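Local structure of adhesion and penetration protein autotransporter (Haemophilus influenzae, 3SYJ) at residues Asn87-Gln91 / Ile528-Asp532; Asp496-Val502 / Tyr539-Glu545. The protein promotes bacterial adherence to and invasion of host cells, mediates aggregation through self-association, and is probably a serine protease in its N-terminal part. One frame throughout, in Å; residues are numbered along the deposited sequence.

Interaction 1 of 2, residues Asn87-Gln91 / Ile528-Asp532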
loop_
_atom_site.group_PDB
_atom_site.type_symbol
_atom_site.label_atom_id
_atom_site.label_comp_id
_atom_site.label_asym_id
_atom_site.label_seq_id
_atom_site.Cartn_x
_atom_site.Cartn_y
_atom_site.Cartn_z
ATOM N N ASN A 87 -23.485 -6.488 50.937
ATOM C CA ASN A 87 -23.674 -5.213 51.604
ATOM C C ASN A 87 -23.221 -4.000 50.795
ATOM O O ASN A 87 -22.966 -2.937 51.358
ATOM C CB ASN A 87 -22.999 -5.243 52.981
ATOM C CG ASN A 87 -23.719 -6.168 53.955
ATOM O OD1 ASN A 87 -24.950 -6.226 53.973
ATOM N ND2 ASN A 87 -22.954 -6.896 54.766
ATOM N N ASN A 88 -23.125 -4.169 49.481
ATOM C CA ASN A 88 -22.786 -3.075 48.578
ATOM C C ASN A 88 -23.893 -2.034 48.643
ATOM O O ASN A 88 -25.002 -2.293 48.187
ATOM C CB ASN A 88 -22.627 -3.612 47.144
ATOM C CG ASN A 88 -22.326 -2.516 46.119
ATOM O OD1 ASN A 88 -22.229 -1.331 46.450
ATOM N ND2 ASN A 88 -22.183 -2.918 44.863
ATOM N N PRO A 89 -23.605 -0.858 49.226
ATOM C CA PRO A 89 -24.623 0.193 49.413
ATOM C C PRO A 89 -25.255 0.706 48.101
ATOM O O PRO A 89 -26.357 1.253 48.143
ATOM C CB PRO A 89 -23.846 1.309 50.128
ATOM C CG PRO A 89 -22.403 1.043 49.767
ATOM C CD PRO A 89 -22.309 -0.454 49.797
ATOM N N ASP A 90 -24.582 0.520 46.965
ATOM C CA ASP A 90 -25.154 0.894 45.665
ATOM C C ASP A 90 -26.455 0.162 45.349
ATOM O O ASP A 90 -27.208 0.579 44.470
ATOM C CB ASP A 90 -24.151 0.645 44.532
ATOM C CG ASP A 90 -22.974 1.593 44.584
ATOM O OD1 ASP A 90 -22.901 2.369 45.557
ATOM O OD2 ASP A 90 -22.123 1.556 43.669
ATOM N N GLN A 91 -26.719 -0.927 46.058
ATOM C CA GLN A 91 -27.876 -1.757 45.737
ATOM C C GLN A 91 -29.173 -1.168 46.257
ATOM O O GLN A 91 -30.238 -1.407 45.691
ATOM C CB GLN A 91 -27.711 -3.183 46.267
ATOM C CG GLN A 91 -28.959 -4.036 46.060
ATOM C CD GLN A 91 -28.728 -5.517 46.339
ATOM O OE1 GLN A 91 -27.983 -5.883 47.263
ATOM N NE2 GLN A 91 -29.370 -6.380 45.542
ATOM N N ILE A 528 -20.509 6.553 57.837
ATOM C CA ILE A 528 -19.588 6.774 56.743
ATOM C C ILE A 528 -19.881 5.784 55.622
ATOM O O ILE A 528 -19.966 4.579 55.858
ATOM C CB ILE A 528 -18.146 6.596 57.252
ATOM C CG1 ILE A 528 -17.865 7.618 58.357
ATOM C CG2 ILE A 528 -17.147 6.727 56.129
ATOM C CD1 ILE A 528 -16.498 7.506 58.972
ATOM N N ASN A 529 -20.071 6.295 54.412
ATOM C CA ASN A 529 -20.105 5.432 53.235
ATOM C C ASN A 529 -18.725 5.415 52.594
ATOM O O ASN A 529 -18.367 6.307 51.828
ATOM C CB ASN A 529 -21.159 5.887 52.226
ATOM C CG ASN A 529 -21.281 4.935 51.042
ATOM O OD1 ASN A 529 -20.387 4.134 50.778
ATOM N ND2 ASN A 529 -22.393 5.024 50.325
ATOM N N LYS A 530 -17.958 4.389 52.932
ATOM C CA LYS A 530 -16.573 4.248 52.506
ATOM C C LYS A 530 -16.385 4.415 51.005
ATOM O O LYS A 530 -15.326 4.850 50.563
ATOM C CB LYS A 530 -16.041 2.876 52.936
ATOM C CG LYS A 530 -14.606 2.897 53.441
ATOM C CD LYS A 530 -14.504 3.713 54.733
ATOM C CE LYS A 530 -13.070 3.795 55.253
ATOM N NZ LYS A 530 -12.548 2.507 55.812
ATOM N N LEU A 531 -17.399 4.051 50.222
ATOM C CA LEU A 531 -17.299 4.130 48.762
ATOM C C LEU A 531 -17.036 5.556 48.277
ATOM O O LEU A 531 -16.495 5.757 47.195
ATOM C CB LEU A 531 -18.564 3.581 48.087
ATOM C CG LEU A 531 -18.638 2.080 47.815
ATOM C CD1 LEU A 531 -18.574 1.329 49.108
ATOM C CD2 LEU A 531 -19.919 1.728 47.082
ATOM N N ASP A 532 -17.424 6.538 49.087
ATOM C CA ASP A 532 -17.308 7.947 48.716
ATOM C C ASP A 532 -15.953 8.551 49.066
ATOM O O ASP A 532 -15.701 9.718 48.773
ATOM C CB ASP A 532 -18.410 8.765 49.393
ATOM C CG ASP A 532 -19.793 8.426 48.866
ATOM O OD1 ASP A 532 -19.923 8.203 47.645
ATOM O OD2 ASP A 532 -20.752 8.391 49.663
HETATM O O HOH W 1 -23.511 3.878 47.637
#

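Interaction 2 of 2, residues Asp496-Val502 / Tyr539-Glu545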
loop_
_atom_site.group_PDB
_atom_site.type_symbol
_atom_site.label_atom_id
_atom_site.label_comp_id
_atom_site.label_asym_id
_atom_site.label_seq_id
_atom_site.Cartn_x
_atom_site.Cartn_y
_atom_site.Cartn_z
ATOM N N ASP A 496 -24.086 -4.069 39.089
ATOM C CA ASP A 496 -23.709 -5.156 38.174
ATOM C C ASP A 496 -23.718 -4.722 36.708
ATOM O O ASP A 496 -23.808 -3.530 36.415
ATOM C CB ASP A 496 -24.626 -6.367 38.386
ATOM C CG ASP A 496 -26.095 -6.011 38.292
ATOM O OD1 ASP A 496 -26.458 -5.248 37.375
ATOM O OD2 ASP A 496 -26.888 -6.498 39.129
ATOM N N GLU A 497 -23.625 -5.686 35.790
ATOM C CA GLU A 497 -23.548 -5.371 34.362
ATOM C C GLU A 497 -24.896 -5.005 33.746
ATOM O O GLU A 497 -24.964 -4.623 32.584
ATOM C CB GLU A 497 -22.865 -6.486 33.568
ATOM C CG GLU A 497 -23.121 -7.879 34.109
ATOM C CD GLU A 497 -22.414 -8.963 33.312
ATOM O OE1 GLU A 497 -22.303 -8.829 32.073
ATOM O OE2 GLU A 497 -21.980 -9.959 33.932
ATOM N N GLY A 498 -25.962 -5.108 34.529
ATOM C CA GLY A 498 -27.256 -4.609 34.110
ATOM C C GLY A 498 -27.277 -3.095 33.955
ATOM O O GLY A 498 -28.158 -2.535 33.301
ATOM N N ALA A 499 -26.311 -2.416 34.562
ATOM C CA ALA A 499 -26.239 -0.964 34.451
ATOM C C ALA A 499 -25.895 -0.545 33.020
ATOM O O ALA A 499 -24.868 -0.949 32.480
ATOM C CB ALA A 499 -25.216 -0.415 35.422
ATOM N N MET A 500 -26.748 0.271 32.405
ATOM C CA MET A 500 -26.467 0.772 31.061
ATOM C C MET A 500 -26.696 2.261 30.936
ATOM O O MET A 500 -27.764 2.776 31.274
ATOM C CB MET A 500 -27.292 0.038 30.006
ATOM C CG MET A 500 -26.957 -1.431 29.902
ATOM S SD MET A 500 -27.979 -2.349 28.739
ATOM C CE MET A 500 -27.550 -4.017 29.235
ATOM N N ILE A 501 -25.677 2.956 30.449
ATOM C CA ILE A 501 -25.827 4.359 30.112
ATOM C C ILE A 501 -25.782 4.503 28.604
ATOM O O ILE A 501 -24.804 4.111 27.968
ATOM C CB ILE A 501 -24.767 5.209 30.789
ATOM C CG1 ILE A 501 -24.867 5.003 32.306
ATOM C CG2 ILE A 501 -24.927 6.681 30.395
ATOM C CD1 ILE A 501 -24.152 6.050 33.114
ATOM N N VAL A 502 -26.859 5.040 28.035
ATOM C CA VAL A 502 -27.011 5.109 26.583
ATOM C C VAL A 502 -27.546 6.469 26.126
ATOM O O VAL A 502 -27.923 7.309 26.945
ATOM C CB VAL A 502 -27.961 3.994 26.049
ATOM C CG1 VAL A 502 -27.501 2.611 26.532
ATOM C CG2 VAL A 502 -29.400 4.260 26.463
ATOM N N TYR A 539 -17.195 0.963 37.579
ATOM C CA TYR A 539 -18.468 0.878 36.898
ATOM C C TYR A 539 -18.568 -0.503 36.266
ATOM O O TYR A 539 -17.800 -0.837 35.370
ATOM C CB TYR A 539 -18.570 1.971 35.828
ATOM C CG TYR A 539 -19.867 1.955 35.049
ATOM C CD1 TYR A 539 -21.069 2.277 35.667
ATOM C CD2 TYR A 539 -19.888 1.638 33.689
ATOM C CE1 TYR A 539 -22.259 2.268 34.961
ATOM C CE2 TYR A 539 -21.077 1.628 32.971
ATOM C CZ TYR A 539 -22.260 1.946 33.616
ATOM O OH TYR A 539 -23.461 1.943 32.937
ATOM N N ASN A 540 -19.516 -1.302 36.742
ATOM C CA ASN A 540 -19.670 -2.677 36.278
ATOM C C ASN A 540 -20.483 -2.814 34.991
ATOM O O ASN A 540 -20.600 -3.913 34.438
ATOM C CB ASN A 540 -20.347 -3.515 37.365
ATOM C CG ASN A 540 -19.469 -3.719 38.577
ATOM O OD1 ASN A 540 -18.747 -2.813 38.997
ATOM N ND2 ASN A 540 -19.525 -4.919 39.151
ATOM N N GLY A 541 -21.046 -1.706 34.516
ATOM C CA GLY A 541 -22.020 -1.752 33.440
ATOM C C GLY A 541 -21.533 -1.368 32.053
ATOM O O GLY A 541 -20.343 -1.483 31.735
ATOM N N TRP A 542 -22.481 -0.914 31.231
ATOM C CA TRP A 542 -22.234 -0.561 29.836
ATOM C C TRP A 542 -22.340 0.939 29.554
ATOM O O TRP A 542 -23.161 1.641 30.154
ATOM C CB TRP A 542 -23.211 -1.309 28.914
ATOM C CG TRP A 542 -22.784 -2.706 28.632
ATOM C CD1 TRP A 542 -23.066 -3.813 29.377
ATOM C CD2 TRP A 542 -21.981 -3.150 27.536
ATOM N NE1 TRP A 542 -22.488 -4.919 28.813
ATOM C CE2 TRP A 542 -21.814 -4.541 27.680
ATOM C CE3 TRP A 542 -21.384 -2.508 26.448
ATOM C CZ2 TRP A 542 -21.078 -5.308 26.775
ATOM C CZ3 TRP A 542 -20.653 -3.268 25.545
ATOM C CH2 TRP A 542 -20.503 -4.654 25.718
ATOM N N PHE A 543 -21.491 1.412 28.643
ATOM C CA PHE A 543 -21.628 2.729 28.021
ATOM C C PHE A 543 -21.925 2.535 26.544
ATOM O O PHE A 543 -21.090 2.032 25.798
ATOM C CB PHE A 543 -20.347 3.548 28.177
ATOM C CG PHE A 543 -20.115 4.042 29.569
ATOM C CD1 PHE A 543 -20.881 5.073 30.084
ATOM C CD2 PHE A 543 -19.135 3.479 30.365
ATOM C CE1 PHE A 543 -20.679 5.531 31.368
ATOM C CE2 PHE A 543 -18.921 3.938 31.658
ATOM C CZ PHE A 543 -19.693 4.965 32.160
ATOM N N GLY A 544 -23.121 2.915 26.121
ATOM C CA GLY A 544 -23.517 2.716 24.741
ATOM C C GLY A 544 -24.550 1.615 24.653
ATOM O O GLY A 544 -24.602 0.725 25.503
ATOM N N GLU A 545 -25.384 1.676 23.625
ATOM C CA GLU A 545 -26.445 0.704 23.452
ATOM C C GLU A 545 -25.913 -0.531 22.739
ATOM O O GLU A 545 -25.231 -0.422 21.719
ATOM C CB GLU A 545 -27.596 1.321 22.660
ATOM C CG GLU A 545 -28.731 0.357 22.377
ATOM C CD GLU A 545 -29.375 -0.169 23.646
ATOM O OE1 GLU A 545 -29.994 0.629 24.384
ATOM O OE2 GLU A 545 -29.261 -1.386 23.904
HETATM O O HOH W 2 -22.474 -7.320 30.118
#

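Interaction 1 of 2, residues Asn87-Gln91 / Ile528-Asp532
N88 and P89 face L531 where a loop of the N-terminal protease region meets a loop that leaves the beta-helix, and each loop is shaped by an Asx turn leading into a short 3-10 segment. With CG anti to the backbone N (chi1 178°), N88 OD1 comes round to accept a hydrogen bond from D90 N at 3.0 Å, the donor standing well above the carbonyl plane. N88 OD1 also lies 3.9 Å from L531 CD2, the two side chains crossing nearly at right angles. P89 follows and makes the apolar part of the contact: CG of P89, on the pyrrolidine ring, touches L531 CD2 at 3.7 Å and also faces the amide oxygen of N529. D90 turns its carboxylate across the same methyl, with D90 OD1 3.4 Å from L531 CD2. D90 OD1 also accepts a hydrogen bond from water 1 at 2.6 Å, and water 1 in turn accepts from N529 ND2 at 3.1 Å, so a polar bridge runs beside the apolar touch. The charge of D90 is met by R491, which also pairs with D532 of the second loop, so one arginine bridges acidic groups of both loops; D90 OD2 accepts from the N494 backbone N. N529 repeats the turn of N88: N529 OD1 receives L531 N at 3.0 Å, the donor tilted 31° from the carbonyl plane.

Interaction 2 of 2, residues Asp496-Val502 / Tyr539-Glu545
W542 O is gripped by two donors that come from opposite faces of its carbonyl plane. I501 N, on the neighbouring strand, binds W542 O at 2.9 Å in an almost straight bond (177°), whereas Y539 OH donates to the same W542 O at 2.8 Å from above the plane. The tyrosine reaches this far because its CG is anti to the backbone N (chi1 179°), which brings the hydroxyl in beside A499 CB and I501 CG1. One face of its ring is covered by G541 N over the centre, the other by F543 CZ nearer the rim. On either side of the doubly held oxygen the strands are joined by W542 N to A499 O at 2.7 Å and by G544 N to I501 O at 2.8 Å. This is parallel pairing between successive coils of the passenger-domain beta-helix, with strand 478-481 bonded to the other edge of strand 499-502. I501 and F543 share one face and run side by side, I501 CD1 lying 3.9 Å from F543 CE1, both buried. M500 and W542 share the other, partly exposed face and point the same way, with CG of M500 3.9 Å from CB of W542. E497 O lies at the indole edge, near its plane, by CD1. Water 2 also lies at that edge: it accepts from W542 NE1 at 2.7 Å and donates to E497 OE1 at 2.5 Å, an oxygen that also forms a salt bridge with R625.

From the N terminus, the chain enters interaction 1 at residues 87-91 in the protease region, then completes that region and builds the first coils of the beta-helix up to 496-502, the first half of interaction 2. It next makes the excursion carrying 528-532, which closes the long loop of interaction 1 across 436 intervening residues, and returns at 539-545 to close the short loop of interaction 2 across 36. The two contacts therefore cross. Interaction 2 holds neighbouring coils together; interaction 1 brings a loop of the protease region against a loop of that part of the helix. Their nearest atoms are about 6 Å apart, and N494 is a neighbour of both contacts.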